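Local coordinates for protein leucine aminopeptidase 1 (PDB 2HC9) that removes amino acids, preferably leucine, from the N-terminus of peptides as a two-zinc M17 aminopeptidase and probably serves in digestion, at residues 371-376 with 458-463; 36-41 with 110-115. The protein carries 1 engineered substitution. All coordinates share one frame; numbering follows the deposited sequence.

Overall arrangement
The two contacts belong to different domains of the subunit. Contact 2 comes first along the chain and is complete before contact 1 opens. It lies in the N-terminal domain, where helix 36-42 packs on strand 108-114, an inner strand of the mixed six-stranded sheet. Contact 1 belongs to the zinc-binding catalytic domain and joins two loops at the ends of helix 367-371 and strand 452-457. Their centres are about 33 Å apart and their nearest atoms about 18 Å; they do not touch, and they share no helix or strand. Contact 1 also borders a second subunit of the six-chain assembly, whereas contact 2 is internal packing of one chain.

Contact 1: residues 371-376 with 458-463; sequences SGRLHG and IAAPAE
P461 and A460 pack against the backbone of R373 to G376, joining two loops of the M17 catalytic domain. One follows helix 367-371 and leads into strand 376-380; the other, which follows strand 452-457, makes a type I beta turn from A460 to E463. The turn supplies the apolar groups. The P461 ring lies against the chain, with CG 3.6 Å from G376 N. The methyl CB of A460 sits 3.6 Å from R373 NH1, along a side chain that runs extended from CG to NE. R373 CG stands anti to the carbonyl carbon (chi1 -61°), which brings it to 4.0 Å from A460 CB. No direct hydrogen bond crosses between the segments. Among the polar contacts, R373 O takes a CA-H...O contact from P461 CA at 3.1 Å, and proline N has no hydrogen to offer it. Within 371-376, S371 OG donates to H375 O at 2.7 Å from above the carbonyl plane. Q367 ties both loops, bonding to G372 O and A460 N, while R373, L374 and H375 also pack on a second subunit. Water 1 lies between the loops, 2.7 Å from R373 O and 2.8 Å from E463 O, placed to donate to either, though it has more acceptors in reach than protons.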
loop_
_atom_site.group_PDB
_atom_site.type_symbol
_atom_site.label_atom_id
_atom_site.label_comp_id
_atom_site.label_asym_id
_atom_site.label_seq_id
_atom_site.Cartn_x
_atom_site.Cartn_y
_atom_site.Cartn_z
ATOM N N SER A 371 -9.644 -19.597 14.149
ATOM C CA SER A 371 -10.868 -20.090 14.790
ATOM C C SER A 371 -12.101 -19.243 14.489
ATOM O O SER A 371 -13.184 -19.531 14.996
ATOM C CB SER A 371 -10.665 -20.212 16.313
ATOM O OG SER A 371 -10.454 -18.945 16.931
ATOM N N GLY A 372 -11.950 -18.212 13.653
ATOM C CA GLY A 372 -13.095 -17.362 13.320
ATOM C C GLY A 372 -13.431 -16.403 14.463
ATOM O O GLY A 372 -12.624 -16.203 15.379
ATOM N N ARG A 373 -14.622 -15.814 14.412
ATOM C CA ARG A 373 -14.929 -14.680 15.304
ATOM C C ARG A 373 -15.757 -15.054 16.527
ATOM O O ARG A 373 -15.937 -14.230 17.423
ATOM C CB ARG A 373 -15.584 -13.529 14.529
ATOM C CG ARG A 373 -14.670 -12.993 13.426
ATOM C CD ARG A 373 -15.139 -11.682 12.836
ATOM N NE ARG A 373 -14.121 -11.210 11.887
ATOM C CZ ARG A 373 -12.927 -10.695 12.218
ATOM N NH1 ARG A 373 -12.572 -10.517 13.488
ATOM N NH2 ARG A 373 -12.076 -10.336 11.272
ATOM N N LEU A 374 -16.252 -16.290 16.567
ATOM C CA LEU A 374 -17.092 -16.763 17.674
ATOM C C LEU A 374 -16.343 -17.690 18.634
ATOM O O LEU A 374 -16.759 -17.865 19.777
ATOM C CB LEU A 374 -18.317 -17.508 17.120
ATOM C CG LEU A 374 -19.521 -16.679 16.690
ATOM C CD1 LEU A 374 -19.200 -15.753 15.542
ATOM C CD2 LEU A 374 -20.664 -17.613 16.327
ATOM N N HIS A 375 -15.239 -18.286 18.167
ATOM C CA HIS A 375 -14.503 -19.279 18.966
ATOM C C HIS A 375 -13.182 -18.682 19.463
ATOM O O HIS A 375 -12.365 -18.180 18.657
ATOM C CB HIS A 375 -14.134 -20.511 18.106
ATOM C CG HIS A 375 -15.302 -21.373 17.728
ATOM N ND1 HIS A 375 -16.296 -20.953 16.871
ATOM C CD2 HIS A 375 -15.621 -22.643 18.088
ATOM C CE1 HIS A 375 -17.155 -21.938 16.685
ATOM N NE2 HIS A 375 -16.771 -22.974 17.415
ATOM N N GLY A 376 -12.927 -18.787 20.761
ATOM C CA GLY A 376 -11.567 -18.474 21.248
ATOM C C GLY A 376 -10.663 -19.617 20.769
ATOM O O GLY A 376 -11.134 -20.735 20.521
ATOM N N ILE A 458 -8.632 -14.665 22.516
ATOM C CA ILE A 458 -10.050 -14.308 22.411
ATOM C C ILE A 458 -10.241 -12.968 21.677
ATOM O O ILE A 458 -11.284 -12.317 21.817
ATOM C CB ILE A 458 -10.736 -14.262 23.813
ATOM C CG1 ILE A 458 -10.090 -13.177 24.715
ATOM C CG2 ILE A 458 -10.641 -15.635 24.488
ATOM C CD1 ILE A 458 -10.965 -12.787 25.958
ATOM N N ALA A 459 -9.257 -12.571 20.867
ATOM C CA ALA A 459 -9.306 -11.251 20.228
ATOM C C ALA A 459 -10.650 -10.971 19.562
ATOM O O ALA A 459 -11.274 -9.932 19.806
ATOM C CB ALA A 459 -8.161 -11.122 19.221
ATOM N N ALA A 460 -11.102 -11.879 18.704
ATOM C CA ALA A 460 -12.365 -11.645 17.985
ATOM C C ALA A 460 -13.623 -11.975 18.809
ATOM O O ALA A 460 -14.579 -11.191 18.786
ATOM C CB ALA A 460 -12.377 -12.386 16.610
ATOM N N PRO A 461 -13.672 -13.158 19.482
ATOM C CA PRO A 461 -14.928 -13.447 20.232
ATOM C C PRO A 461 -15.237 -12.531 21.404
ATOM O O PRO A 461 -16.367 -12.557 21.903
ATOM C CB PRO A 461 -14.751 -14.887 20.749
ATOM C CG PRO A 461 -13.322 -15.216 20.572
ATOM C CD PRO A 461 -12.739 -14.298 19.508
ATOM N N ALA A 462 -14.254 -11.738 21.830
ATOM C CA ALA A 462 -14.459 -10.761 22.914
ATOM C C ALA A 462 -15.322 -9.576 22.501
ATOM O O ALA A 462 -15.672 -8.758 23.351
ATOM C CB ALA A 462 -13.112 -10.254 23.456
ATOM N N GLU A 463 -15.664 -9.465 21.215
ATOM C CA GLU A 463 -16.425 -8.307 20.755
ATOM C C GLU A 463 -17.345 -8.646 19.603
ATOM O O GLU A 463 -17.040 -9.539 18.814
ATOM C CB GLU A 463 -15.467 -7.194 20.346
ATOM C CG GLU A 463 -14.514 -7.570 19.210
ATOM C CD GLU A 463 -13.609 -6.396 18.877
ATOM O OE1 GLU A 463 -12.740 -6.079 19.693
ATOM O OE2 GLU A 463 -13.806 -5.768 17.838
HETATM O O HOH W 1 -17.548 -12.011 17.613
#

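Contact 2: residues 36-41 with 110-115; sequences GKFKEV and HFVLFA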
loop_
_atom_site.group_PDB
_atom_site.type_symbol
_atom_site.label_atom_id
_atom_site.label_comp_id
_atom_site.label_asym_id
_atom_site.label_seq_id
_atom_site.Cartn_x
_atom_site.Cartn_y
_atom_site.Cartn_z
ATOM N N GLY A 36 -52.104 -20.438 32.646
ATOM C CA GLY A 36 -51.372 -20.244 33.891
ATOM C C GLY A 36 -50.623 -18.928 33.910
ATOM O O GLY A 36 -51.114 -17.920 33.377
ATOM N N LYS A 37 -49.425 -18.948 34.493
ATOM C CA LYS A 37 -48.612 -17.741 34.664
ATOM C C LYS A 37 -48.142 -17.175 33.323
ATOM O O LYS A 37 -48.029 -15.960 33.162
ATOM C CB LYS A 37 -47.401 -18.033 35.546
ATOM C CG LYS A 37 -47.738 -18.769 36.834
ATOM C CD LYS A 37 -47.246 -18.007 38.047
ATOM C CE LYS A 37 -48.222 -16.914 38.466
ATOM N NZ LYS A 37 -47.692 -16.094 39.590
ATOM N N PHE A 38 -47.863 -18.065 32.375
ATOM C CA PHE A 38 -47.433 -17.629 31.041
ATOM C C PHE A 38 -48.546 -16.831 30.360
ATOM O O PHE A 38 -48.313 -15.734 29.854
ATOM C CB PHE A 38 -47.000 -18.829 30.188
ATOM C CG PHE A 38 -46.672 -18.466 28.767
ATOM C CD1 PHE A 38 -45.752 -17.444 28.502
ATOM C CD2 PHE A 38 -47.294 -19.112 27.706
ATOM C CE1 PHE A 38 -45.443 -17.087 27.184
ATOM C CE2 PHE A 38 -47.002 -18.765 26.381
ATOM C CZ PHE A 38 -46.064 -17.743 26.122
ATOM N N LYS A 39 -49.766 -17.370 30.380
ATOM C CA LYS A 39 -50.922 -16.657 29.839
ATOM C C LYS A 39 -51.105 -15.306 30.511
ATOM O O LYS A 39 -51.355 -14.306 29.850
ATOM C CB LYS A 39 -52.201 -17.491 30.016
ATOM C CG LYS A 39 -53.492 -16.779 29.663
ATOM C CD LYS A 39 -54.636 -17.802 29.687
ATOM C CE LYS A 39 -55.998 -17.155 29.523
ATOM N NZ LYS A 39 -57.062 -18.211 29.480
ATOM N N GLU A 40 -50.970 -15.281 31.830
ATOM C CA GLU A 40 -51.087 -14.038 32.584
ATOM C C GLU A 40 -50.143 -12.967 32.035
ATOM O O GLU A 40 -50.532 -11.817 31.864
ATOM C CB GLU A 40 -50.790 -14.319 34.049
ATOM C CG GLU A 40 -51.048 -13.181 35.016
ATOM C CD GLU A 40 -50.658 -13.561 36.448
ATOM O OE1 GLU A 40 -51.023 -14.675 36.903
ATOM O OE2 GLU A 40 -49.970 -12.752 37.114
ATOM N N VAL A 41 -48.908 -13.363 31.739
ATOM C CA VAL A 41 -47.875 -12.438 31.266
ATOM C C VAL A 41 -48.050 -12.073 29.775
ATOM O O VAL A 41 -47.837 -10.929 29.365
ATOM C CB VAL A 41 -46.461 -13.016 31.626
ATOM C CG1 VAL A 41 -45.371 -12.470 30.736
ATOM C CG2 VAL A 41 -46.147 -12.721 33.095
ATOM N N HIS A 110 -39.189 -7.761 30.765
ATOM C CA HIS A 110 -39.486 -9.072 31.295
ATOM C C HIS A 110 -39.152 -10.132 30.228
ATOM O O HIS A 110 -39.782 -10.149 29.153
ATOM C CB HIS A 110 -40.979 -9.134 31.658
ATOM C CG HIS A 110 -41.347 -10.317 32.509
ATOM N ND1 HIS A 110 -42.651 -10.605 32.850
ATOM C CD2 HIS A 110 -40.584 -11.269 33.101
ATOM C CE1 HIS A 110 -42.676 -11.689 33.612
ATOM N NE2 HIS A 110 -41.438 -12.113 33.776
ATOM N N PHE A 111 -38.168 -10.983 30.520
ATOM C CA PHE A 111 -37.893 -12.162 29.670
ATOM C C PHE A 111 -38.578 -13.378 30.239
ATOM O O PHE A 111 -38.433 -13.690 31.427
ATOM C CB PHE A 111 -36.388 -12.462 29.521
ATOM C CG PHE A 111 -35.650 -11.386 28.773
ATOM C CD1 PHE A 111 -35.410 -11.513 27.407
ATOM C CD2 PHE A 111 -35.275 -10.210 29.430
ATOM C CE1 PHE A 111 -34.780 -10.479 26.702
ATOM C CE2 PHE A 111 -34.640 -9.172 28.745
ATOM C CZ PHE A 111 -34.384 -9.300 27.377
ATOM N N VAL A 112 -39.284 -14.075 29.363
ATOM C CA VAL A 112 -39.724 -15.434 29.658
ATOM C C VAL A 112 -38.878 -16.387 28.814
ATOM O O VAL A 112 -39.039 -16.472 27.588
ATOM C CB VAL A 112 -41.208 -15.646 29.357
ATOM C CG1 VAL A 112 -41.577 -17.112 29.665
ATOM C CG2 VAL A 112 -42.068 -14.685 30.221
ATOM N N LEU A 113 -37.988 -17.077 29.495
ATOM C CA LEU A 113 -37.016 -17.969 28.843
ATOM C C LEU A 113 -37.428 -19.429 29.015
ATOM O O LEU A 113 -37.274 -20.006 30.098
ATOM C CB LEU A 113 -35.610 -17.732 29.414
ATOM C CG LEU A 113 -34.479 -18.671 28.921
ATOM C CD1 LEU A 113 -34.279 -18.539 27.399
ATOM C CD2 LEU A 113 -33.180 -18.341 29.644
ATOM N N PHE A 114 -37.919 -20.028 27.926
ATOM C CA PHE A 114 -38.238 -21.464 27.918
ATOM C C PHE A 114 -37.017 -22.245 27.463
ATOM O O PHE A 114 -36.779 -22.388 26.279
ATOM C CB PHE A 114 -39.384 -21.744 26.949
ATOM C CG PHE A 114 -40.694 -21.146 27.373
ATOM C CD1 PHE A 114 -41.419 -21.703 28.429
ATOM C CD2 PHE A 114 -41.222 -20.052 26.689
ATOM C CE1 PHE A 114 -42.655 -21.156 28.826
ATOM C CE2 PHE A 114 -42.459 -19.493 27.069
ATOM C CZ PHE A 114 -43.175 -20.054 28.141
ATOM N N ALA A 115 -36.232 -22.735 28.402
ATOM C CA ALA A 115 -34.980 -23.385 28.030
ATOM C C ALA A 115 -34.878 -24.657 28.816
ATOM O O ALA A 115 -35.200 -24.697 30.009
ATOM C CB ALA A 115 -33.796 -22.472 28.309
#
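F38 turns one ring face to the rim of F114, whose CZ lies over that face 3.7 Å from F38 CD1, displaced from the centre toward the rim. This is helix-on-sheet packing in the N-terminal domain: helix 36-42 rests on strand 108-114, an inner strand of the mixed six-stranded sheet. The short axes run 11.0 Å apart, with their directions at 144°, closer to antiparallel than to perpendicular. The aromatic pair is T-shaped, with planes at 85° and centroids 5.1 Å apart. F38 CG lies anti to the backbone N (chi1 175°), carrying the ring out from the helix to meet the F114 edge. F38 also has W52 as an edge-to-face partner, and I22 of the neighbouring strand 18-25 touches both F38 and F114. An alanine in place of F38 would be likely to leave the F114 edge without its aromatic face and open a gap between helix and strand beside V112.

One turn further on, V41 completes the helix side. Its CG1 and V112 CG2 meet tip to tip at 4.0 Å, while V112 CG1 approaches the F38 ring obliquely, 4.3 Å from CD1. On the strand, H110, V112 and F114 alternate with F111 and L113, so the first three point their side chains toward the helix. The second two lie on the other side, where helix 120-128 packs. H110 uses its imidazole in two ways. NE2 hydrogen-bonds D149 of strand 145-151, which probably helps fix the ring's rotation, and the ring edge bearing CE1 meets V41 near the imidazole plane, with V41 CG2 3.7 Å from H110 CE1.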